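Local coordinates for protein cytosolic phospholipase A2 delta (Homo sapiens, PDB 5IZ5) that cleaves the sn-2 fatty acid from glycerophospholipids in a calcium-dependent manner, with a preference for linoleic acid at that position, at residues F481-E486 with L495-F500; F625-D630 with R697-P702. The protein carries 3 engineered substitutions. All blocks are in the same frame, centred on the assembly; numbering follows the deposited sequence.

Contact 1: F481-E486 with L495-F500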
ATOM      1  N   PHE B 481      -9.385   9.537   0.436  1.00 66.28           N
ATOM      2  CA  PHE B 481      -9.315   8.127   0.837  1.00 61.33           C
ATOM      3  C   PHE B 481      -7.869   7.666   0.756  1.00 57.34           C
ATOM      4  O   PHE B 481      -7.254   7.754  -0.303  1.00 53.54           O
ATOM      5  CB  PHE B 481     -10.157   7.269  -0.097  1.00 63.37           C
ATOM      6  CG  PHE B 481     -10.084   5.785   0.189  1.00 63.92           C
ATOM      7  CD1 PHE B 481      -9.106   4.995  -0.406  1.00 63.39           C
ATOM      8  CD2 PHE B 481     -11.007   5.176   1.031  1.00 64.92           C
ATOM      9  CE1 PHE B 481      -9.044   3.635  -0.157  1.00 63.35           C
ATOM     10  CE2 PHE B 481     -10.950   3.815   1.279  1.00 64.09           C
ATOM     11  CZ  PHE B 481      -9.968   3.044   0.685  1.00 63.24           C
ATOM     12  N   LYS B 482      -7.333   7.158   1.860  1.00 53.71           N
ATOM     13  CA  LYS B 482      -5.912   6.827   1.915  1.00 52.12           C
ATOM     14  C   LYS B 482      -5.629   5.831   3.024  1.00 47.43           C
ATOM     15  O   LYS B 482      -6.065   6.014   4.151  1.00 46.75           O
ATOM     16  CB  LYS B 482      -5.084   8.106   2.117  1.00 55.83           C
ATOM     17  CG  LYS B 482      -5.503   8.935   3.312  1.00 61.32           C
ATOM     18  CD  LYS B 482      -4.685  10.211   3.360  1.00 67.27           C
ATOM     19  CE  LYS B 482      -4.516  10.740   4.776  1.00 71.04           C
ATOM     20  NZ  LYS B 482      -3.180  11.384   4.942  1.00 73.51           N
ATOM     21  N   GLU B 483      -4.891   4.783   2.673  1.00 43.11           N
ATOM     22  CA  GLU B 483      -4.576   3.658   3.550  1.00 40.50           C
ATOM     23  C   GLU B 483      -3.070   3.459   3.617  1.00 37.86           C
ATOM     24  O   GLU B 483      -2.397   3.391   2.586  1.00 35.53           O
ATOM     25  CB  GLU B 483      -5.235   2.382   3.019  1.00 40.03           C
ATOM     26  CG  GLU B 483      -6.739   2.525   2.850  1.00 40.99           C
ATOM     27  CD  GLU B 483      -7.373   1.346   2.141  1.00 39.27           C
ATOM     28  OE1 GLU B 483      -8.406   0.864   2.636  1.00 39.75           O
ATOM     29  OE2 GLU B 483      -6.852   0.915   1.089  1.00 39.16           O
ATOM     30  N   TRP B 484      -2.545   3.355   4.832  1.00 37.03           N
ATOM     31  CA  TRP B 484      -1.108   3.186   5.017  1.00 38.04           C
ATOM     32  C   TRP B 484      -0.704   1.753   4.689  1.00 35.43           C
ATOM     33  O   TRP B 484      -1.300   0.802   5.201  1.00 34.21           O
ATOM     34  CB  TRP B 484      -0.685   3.562   6.440  1.00 38.73           C
ATOM     35  CG  TRP B 484      -0.871   5.029   6.727  1.00 40.67           C
ATOM     36  CD1 TRP B 484      -1.934   5.613   7.348  1.00 41.46           C
ATOM     37  CD2 TRP B 484       0.021   6.091   6.373  1.00 40.67           C
ATOM     38  NE1 TRP B 484      -1.754   6.976   7.408  1.00 42.95           N
ATOM     39  CE2 TRP B 484      -0.560   7.297   6.817  1.00 41.94           C
ATOM     40  CE3 TRP B 484       1.255   6.142   5.724  1.00 42.71           C
ATOM     41  CZ2 TRP B 484       0.056   8.545   6.632  1.00 42.59           C
ATOM     42  CZ3 TRP B 484       1.871   7.381   5.541  1.00 44.72           C
ATOM     43  CH2 TRP B 484       1.272   8.566   5.997  1.00 42.46           C
ATOM     44  N   VAL B 485       0.281   1.623   3.808  1.00 34.71           N
ATOM     45  CA  VAL B 485       0.895   0.349   3.488  1.00 35.74           C
ATOM     46  C   VAL B 485       2.355   0.386   3.946  1.00 34.24           C
ATOM     47  O   VAL B 485       3.181   1.151   3.446  1.00 33.31           O
ATOM     48  CB  VAL B 485       0.821   0.022   1.984  1.00 36.11           C
ATOM     49  CG1 VAL B 485       1.516  -1.300   1.700  1.00 36.83           C
ATOM     50  CG2 VAL B 485      -0.630  -0.038   1.522  1.00 36.26           C
ATOM     51  N   GLU B 486       2.658  -0.481   4.894  1.00 35.22           N
ATOM     52  CA  GLU B 486       3.981  -0.555   5.500  1.00 37.50           C
ATOM     53  C   GLU B 486       4.824  -1.639   4.837  1.00 36.30           C
ATOM     54  O   GLU B 486       4.314  -2.734   4.576  1.00 36.92           O
ATOM     55  CB  GLU B 486       3.787  -0.856   6.981  1.00 39.59           C
ATOM     56  CG  GLU B 486       5.019  -1.316   7.726  1.00 42.67           C
ATOM     57  CD  GLU B 486       4.685  -1.599   9.175  1.00 44.81           C
ATOM     58  OE1 GLU B 486       4.563  -0.622   9.946  1.00 44.82           O
ATOM     59  OE2 GLU B 486       4.527  -2.794   9.529  1.00 43.84           O
ATOM     60  N   LEU B 495      -1.931  -1.652   7.567  1.00 39.03           N
ATOM     61  CA  LEU B 495      -2.175  -1.475   8.996  1.00 39.90           C
ATOM     62  C   LEU B 495      -3.686  -1.554   9.321  1.00 40.26           C
ATOM     63  O   LEU B 495      -4.092  -2.196  10.279  1.00 41.02           O
ATOM     64  CB  LEU B 495      -1.571  -0.145   9.476  1.00 41.82           C
ATOM     65  CG  LEU B 495      -0.045   0.013   9.348  1.00 44.37           C
ATOM     66  CD1 LEU B 495       0.396   1.431   9.709  1.00 46.10           C
ATOM     67  CD2 LEU B 495       0.700  -1.007  10.195  1.00 44.74           C
ATOM     68  N   LYS B 496      -4.519  -0.941   8.489  1.00 40.84           N
ATOM     69  CA  LYS B 496      -5.973  -0.934   8.707  1.00 40.88           C
ATOM     70  C   LYS B 496      -6.625  -2.337   8.683  1.00 40.46           C
ATOM     71  O   LYS B 496      -7.533  -2.622   9.471  1.00 40.40           O
ATOM     72  CB  LYS B 496      -6.641  -0.044   7.649  1.00 43.28           C
ATOM     73  CG  LYS B 496      -8.146   0.197   7.803  1.00 45.99           C
ATOM     74  CD  LYS B 496      -8.832   0.376   6.440  1.00 47.80           C
ATOM     75  CE  LYS B 496      -8.689   1.766   5.877  1.00 47.68           C
ATOM     76  NZ  LYS B 496      -9.692   1.983   4.803  1.00 48.19           N
ATOM     77  N   TYR B 497      -6.166  -3.212   7.791  1.00 38.66           N
ATOM     78  CA  TYR B 497      -6.821  -4.518   7.585  1.00 39.01           C
ATOM     79  C   TYR B 497      -6.112  -5.683   8.294  1.00 38.77           C
ATOM     80  O   TYR B 497      -6.620  -6.820   8.307  1.00 38.93           O
ATOM     81  CB  TYR B 497      -6.926  -4.837   6.092  1.00 38.88           C
ATOM     82  CG  TYR B 497      -7.694  -3.834   5.260  1.00 37.24           C
ATOM     83  CD1 TYR B 497      -9.070  -3.714   5.367  1.00 38.12           C
ATOM     84  CD2 TYR B 497      -7.043  -3.034   4.340  1.00 37.39           C
ATOM     85  CE1 TYR B 497      -9.772  -2.795   4.597  1.00 36.96           C
ATOM     86  CE2 TYR B 497      -7.727  -2.124   3.560  1.00 36.53           C
ATOM     87  CZ  TYR B 497      -9.095  -2.008   3.691  1.00 37.21           C
ATOM     88  OH  TYR B 497      -9.782  -1.103   2.920  1.00 36.12           O
ATOM     89  N   GLY B 498      -4.942  -5.411   8.871  1.00 38.38           N
ATOM     90  CA  GLY B 498      -4.173  -6.442   9.553  1.00 38.35           C
ATOM     91  C   GLY B 498      -3.818  -7.602   8.639  1.00 37.29           C
ATOM     92  O   GLY B 498      -3.980  -8.763   9.003  1.00 38.33           O
ATOM     93  N   ALA B 499      -3.315  -7.277   7.457  1.00 35.52           N
ATOM     94  CA  ALA B 499      -3.104  -8.270   6.409  1.00 35.78           C
ATOM     95  C   ALA B 499      -1.795  -7.990   5.699  1.00 34.13           C
ATOM     96  O   ALA B 499      -1.581  -6.893   5.193  1.00 35.73           O
ATOM     97  CB  ALA B 499      -4.268  -8.250   5.431  1.00 36.13           C
ATOM     98  N   PHE B 500      -0.923  -8.989   5.669  1.00 33.61           N
ATOM     99  CA  PHE B 500       0.449  -8.804   5.242  1.00 34.51           C
ATOM    100  C   PHE B 500       0.946  -9.984   4.408  1.00 33.83           C
ATOM    101  O   PHE B 500       0.474 -11.111   4.550  1.00 33.78           O
ATOM    102  CB  PHE B 500       1.347  -8.631   6.479  1.00 36.44           C
ATOM    103  CG  PHE B 500       1.166  -7.315   7.199  1.00 37.23           C
ATOM    104  CD1 PHE B 500       2.078  -6.280   7.023  1.00 38.58           C
ATOM    105  CD2 PHE B 500       0.105  -7.121   8.070  1.00 37.78           C
ATOM    106  CE1 PHE B 500       1.912  -5.064   7.678  1.00 39.11           C
ATOM    107  CE2 PHE B 500      -0.072  -5.908   8.729  1.00 39.21           C
ATOM    108  CZ  PHE B 500       0.836  -4.877   8.531  1.00 38.17           C
TER
HETATM  109  O   HOH W   1      -3.654   0.567   6.003  1.00 34.37           O
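One carboxylate oxygen, Glu483 OE1, takes two hydrogen bonds from adjacent residues of 495-500. The phenol Tyr497 OH donates to Glu483 OE1 at 2.4 Å, a length too short to be trusted as a measurement and from which no special bond type follows. Lys496 NZ completes a salt bridge to Glu483 OE1 at 2.8 Å, using the anti lone pair of OE1, away from OE2. The phenol ring meets OE1 at its edge, near the ring plane, with carboxylate and ring planes almost perpendicular (89°). The bend at chi2 (-148°) lays Lys496 CD over one face of the Tyr497 ring, 3.6 Å above the plane and offset toward the rim, and the turn at chi3 (-81°) then swings CE and NZ to Glu483. Beyond the two segments, Glu483 OE2 is hydrogen-bonded to Thr641 OG1 and Asn470 ND2, Tyr497 OH accepts from Thr641 N, and Lys496 NZ has a second salt bridge with Asp634.

The backbones meet less directly. Leu495 N gives only a weak bond to Trp484 O (3.5 Å), and a water supplements it, donating to Trp484 O and accepting from Lys496 N at 3.0 Å. Next to this link, Leu495 CD1 packs on Trp484 CB (4.0 Å). The other methyl, CD2, lies by Glu486, whose carboxylate is paired with Arg665 and Arg668 and hydrogen-bonded to Ser662.

All eight touching residues are buried. The Glu483 network ties strand 482-487 to the turn before strand 499-501. With one lysine and several neutral donors around it, the Glu483 carboxylate is probably stabilised as the anion.

Contact 2: F625-D630 with R697-P702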
ATOM      1  N   PHE B 625      -9.058  -1.400  13.149  1.00 48.74           N
ATOM      2  CA  PHE B 625      -9.661  -0.906  11.914  1.00 48.84           C
ATOM      3  C   PHE B 625     -10.208   0.497  12.184  1.00 48.59           C
ATOM      4  O   PHE B 625     -10.015   1.423  11.392  1.00 47.42           O
ATOM      5  CB  PHE B 625     -10.803  -1.813  11.448  1.00 46.59           C
ATOM      6  CG  PHE B 625     -11.520  -1.290  10.242  1.00 46.73           C
ATOM      7  CD1 PHE B 625     -11.034  -1.552   8.976  1.00 45.93           C
ATOM      8  CD2 PHE B 625     -12.661  -0.503  10.374  1.00 46.18           C
ATOM      9  CE1 PHE B 625     -11.675  -1.058   7.855  1.00 45.58           C
ATOM     10  CE2 PHE B 625     -13.305  -0.008   9.259  1.00 46.28           C
ATOM     11  CZ  PHE B 625     -12.809  -0.280   7.997  1.00 46.23           C
ATOM     12  N   SER B 626     -10.894   0.628  13.316  1.00 50.39           N
ATOM     13  CA  SER B 626     -11.463   1.921  13.742  1.00 52.39           C
ATOM     14  C   SER B 626     -10.391   2.999  13.875  1.00 52.10           C
ATOM     15  O   SER B 626     -10.623   4.147  13.515  1.00 53.53           O
ATOM     16  CB  SER B 626     -12.241   1.778  15.056  1.00 52.69           C
ATOM     17  OG  SER B 626     -13.531   1.238  14.836  1.00 53.88           O
ATOM     18  N   THR B 627      -9.207   2.616  14.339  1.00 54.09           N
ATOM     19  CA  THR B 627      -8.089   3.554  14.464  1.00 53.71           C
ATOM     20  C   THR B 627      -7.749   4.162  13.116  1.00 55.82           C
ATOM     21  O   THR B 627      -7.553   5.366  13.011  1.00 55.44           O
ATOM     22  CB  THR B 627      -6.833   2.855  14.986  1.00 53.97           C
ATOM     23  OG1 THR B 627      -7.090   2.311  16.284  1.00 56.41           O
ATOM     24  CG2 THR B 627      -5.659   3.812  15.070  1.00 55.25           C
ATOM     25  N   TRP B 628      -7.673   3.319  12.092  1.00 53.36           N
ATOM     26  CA  TRP B 628      -7.243   3.752  10.760  1.00 53.02           C
ATOM     27  C   TRP B 628      -8.392   4.119   9.823  1.00 53.71           C
ATOM     28  O   TRP B 628      -8.149   4.597   8.722  1.00 52.82           O
ATOM     29  CB  TRP B 628      -6.346   2.681  10.137  1.00 51.86           C
ATOM     30  CG  TRP B 628      -5.135   2.450  10.981  1.00 51.04           C
ATOM     31  CD1 TRP B 628      -4.861   1.354  11.748  1.00 49.70           C
ATOM     32  CD2 TRP B 628      -4.055   3.365  11.187  1.00 50.34           C
ATOM     33  NE1 TRP B 628      -3.663   1.522  12.400  1.00 51.07           N
ATOM     34  CE2 TRP B 628      -3.148   2.749  12.074  1.00 49.67           C
ATOM     35  CE3 TRP B 628      -3.760   4.645  10.699  1.00 51.30           C
ATOM     36  CZ2 TRP B 628      -1.967   3.366  12.486  1.00 50.36           C
ATOM     37  CZ3 TRP B 628      -2.581   5.260  11.110  1.00 50.83           C
ATOM     38  CH2 TRP B 628      -1.700   4.618  11.993  1.00 50.63           C
ATOM     39  N   ALA B 629      -9.639   3.941  10.254  1.00 57.62           N
ATOM     40  CA  ALA B 629     -10.773   4.190   9.345  1.00 60.47           C
ATOM     41  C   ALA B 629     -11.021   5.663   8.982  1.00 63.61           C
ATOM     42  O   ALA B 629     -11.205   6.491   9.863  1.00 63.05           O
ATOM     43  CB  ALA B 629     -12.064   3.586   9.894  1.00 59.49           C
ATOM     44  N   ASP B 630     -11.008   5.943   7.671  1.00 71.92           N
ATOM     45  CA  ASP B 630     -11.599   7.142   7.035  1.00 74.91           C
ATOM     46  C   ASP B 630     -13.119   7.009   7.085  1.00 79.09           C
ATOM     47  O   ASP B 630     -13.690   6.226   6.325  1.00 79.81           O
ATOM     48  CB  ASP B 630     -11.182   7.235   5.546  1.00 75.55           C
ATOM     49  CG  ASP B 630      -9.896   8.024   5.323  1.00 77.63           C
ATOM     50  OD1 ASP B 630      -8.868   7.376   5.029  1.00 71.81           O
ATOM     51  OD2 ASP B 630      -9.913   9.283   5.407  1.00 79.86           O
ATOM     52  N   ARG B 697      -7.685   9.704  16.217  1.00 85.04           N
ATOM     53  CA  ARG B 697      -7.807   8.246  16.261  1.00 83.57           C
ATOM     54  C   ARG B 697      -7.527   7.636  17.637  1.00 82.21           C
ATOM     55  O   ARG B 697      -7.404   6.413  17.763  1.00 85.89           O
ATOM     56  CB  ARG B 697      -6.868   7.641  15.222  1.00 84.34           C
ATOM     57  CG  ARG B 697      -7.184   8.116  13.818  1.00 86.19           C
ATOM     58  CD  ARG B 697      -6.040   7.871  12.854  1.00 88.54           C
ATOM     59  NE  ARG B 697      -6.515   8.002  11.478  1.00 90.80           N
ATOM     60  CZ  ARG B 697      -6.805   9.157  10.883  1.00 91.86           C
ATOM     61  NH1 ARG B 697      -6.665  10.309  11.531  1.00 94.59           N
ATOM     62  NH2 ARG B 697      -7.239   9.163   9.628  1.00 92.64           N
ATOM     63  N   GLY B 698      -7.442   8.475  18.665  1.00 78.72           N
ATOM     64  CA  GLY B 698      -7.226   8.001  20.029  1.00 78.56           C
ATOM     65  C   GLY B 698      -5.890   7.316  20.259  1.00 78.66           C
ATOM     66  O   GLY B 698      -5.791   6.410  21.087  1.00 78.86           O
ATOM     67  N   LEU B 699      -4.861   7.756  19.538  1.00 76.58           N
ATOM     68  CA  LEU B 699      -3.511   7.230  19.718  1.00 76.81           C
ATOM     69  C   LEU B 699      -2.734   8.160  20.640  1.00 75.13           C
ATOM     70  O   LEU B 699      -2.649   9.354  20.356  1.00 74.34           O
ATOM     71  CB  LEU B 699      -2.807   7.121  18.364  1.00 76.52           C
ATOM     72  CG  LEU B 699      -3.438   6.160  17.351  1.00 76.15           C
ATOM     73  CD1 LEU B 699      -2.630   6.145  16.065  1.00 74.12           C
ATOM     74  CD2 LEU B 699      -3.552   4.752  17.919  1.00 76.33           C
ATOM     75  N   PRO B 700      -2.176   7.627  21.751  1.00 73.25           N
ATOM     76  CA  PRO B 700      -1.485   8.526  22.672  1.00 72.19           C
ATOM     77  C   PRO B 700      -0.225   9.137  22.074  1.00 72.05           C
ATOM     78  O   PRO B 700       0.656   8.428  21.586  1.00 75.66           O
ATOM     79  CB  PRO B 700      -1.146   7.644  23.880  1.00 73.66           C
ATOM     80  CG  PRO B 700      -1.266   6.240  23.411  1.00 74.07           C
ATOM     81  CD  PRO B 700      -2.256   6.253  22.275  1.00 74.60           C
ATOM     82  N   PHE B 701      -0.160  10.459  22.124  1.00 70.36           N
ATOM     83  CA  PHE B 701       0.922  11.203  21.527  1.00 66.64           C
ATOM     84  C   PHE B 701       1.029  12.536  22.275  1.00 66.51           C
ATOM     85  O   PHE B 701       0.000  13.124  22.609  1.00 67.15           O
ATOM     86  CB  PHE B 701       0.592  11.431  20.054  1.00 64.69           C
ATOM     87  CG  PHE B 701       1.733  11.952  19.270  1.00 64.02           C
ATOM     88  CD1 PHE B 701       2.652  11.082  18.719  1.00 64.04           C
ATOM     89  CD2 PHE B 701       1.906  13.311  19.102  1.00 61.22           C
ATOM     90  CE1 PHE B 701       3.721  11.559  17.998  1.00 63.53           C
ATOM     91  CE2 PHE B 701       2.971  13.796  18.391  1.00 60.19           C
ATOM     92  CZ  PHE B 701       3.879  12.919  17.836  1.00 62.50           C
ATOM     93  N   PRO B 702       2.261  13.012  22.561  1.00 66.65           N
ATOM     94  CA  PRO B 702       2.385  14.248  23.343  1.00 65.88           C
ATOM     95  C   PRO B 702       1.942  15.475  22.572  1.00 63.84           C
ATOM     96  O   PRO B 702       1.921  15.473  21.341  1.00 62.78           O
ATOM     97  CB  PRO B 702       3.890  14.347  23.626  1.00 64.96           C
ATOM     98  CG  PRO B 702       4.523  13.603  22.509  1.00 65.32           C
ATOM     99  CD  PRO B 702       3.581  12.474  22.191  1.00 66.32           C
TER
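Two side chains of the loop, Arg697 and Leu699, each have CG beside the backbone N (chi1 -59° and -63°) and project from there onto the last turn of helix 623-628. Arg697 then runs extended from CG to NE, with chi2 and chi3 near 165°. Its NE comes within 3.2 Å of Thr627 O, but the angle is too poor for a hydrogen bond, and the closeness of the arginine's aliphatic carbons to this carbonyl is doubtful in the model. The guanidinium turns an edge toward Trp628 CA, which lies near its plane, 4.4 Å from Arg697 NE.

The apolar half of the contact centres on the methyl of Thr627. Thr627 CG2 meets Leu699 CD2 at 3.7 Å and also reaches CB of Arg697, while the threonine and leucine side chains cross at about a right angle. The same methyl lies over one face of the Trp628 ring, offset toward its rim, and Leu699 CD1 approaches that indole obliquely at Trp628 CH2 (4.4 Å). Thr627 OG1, for its part, is hydrogen-bonded back to Lys623 O within its own helix.

Arg697 is also tied to the helix it follows: NH1 donates to Tyr693 O, and the guanidinium makes a cation-pi contact with the Tyr693 ring. At its far end, Arg697 NH2 is 5.0 Å from Asp630 OD2, a separation at which the opposite charges may attract without a direct bond. Gly698, at positive phi, is the C-prime residue of a Schellman motif, in which Leu699 N bonds to Cys694 O and Gly698 N to Arg695 O. The contact thus sets the C-terminal turn of helix 623-628 against the Schellman-capped end of helix 685-696.

In the fold
Contact 1 closes before contact 2 opens along the chain, and both belong to the phospholipase catalytic domain, with centres 13 Å apart. The first lies in the mixed sheet, where strands 482-487, 492-494 and 499-501 pair antiparallel in turn; the second joins helix 623-628 to the loop after helix 685-696. Helix 623-628 bridges them: Phe625 and Trp628 pack on Lys496, and Trp628 CZ3 lies 3.8 Å from Trp484 CD1. Tyr693 of helix 685-696 also bonds to Trp484 NE1. The Trp484 side chain is about 10 Å from that of the nucleophile Ser365 and about 8 Å from that of Asp651, the probable proton acceptor, whereas contact 2 lies away from these catalytic residues.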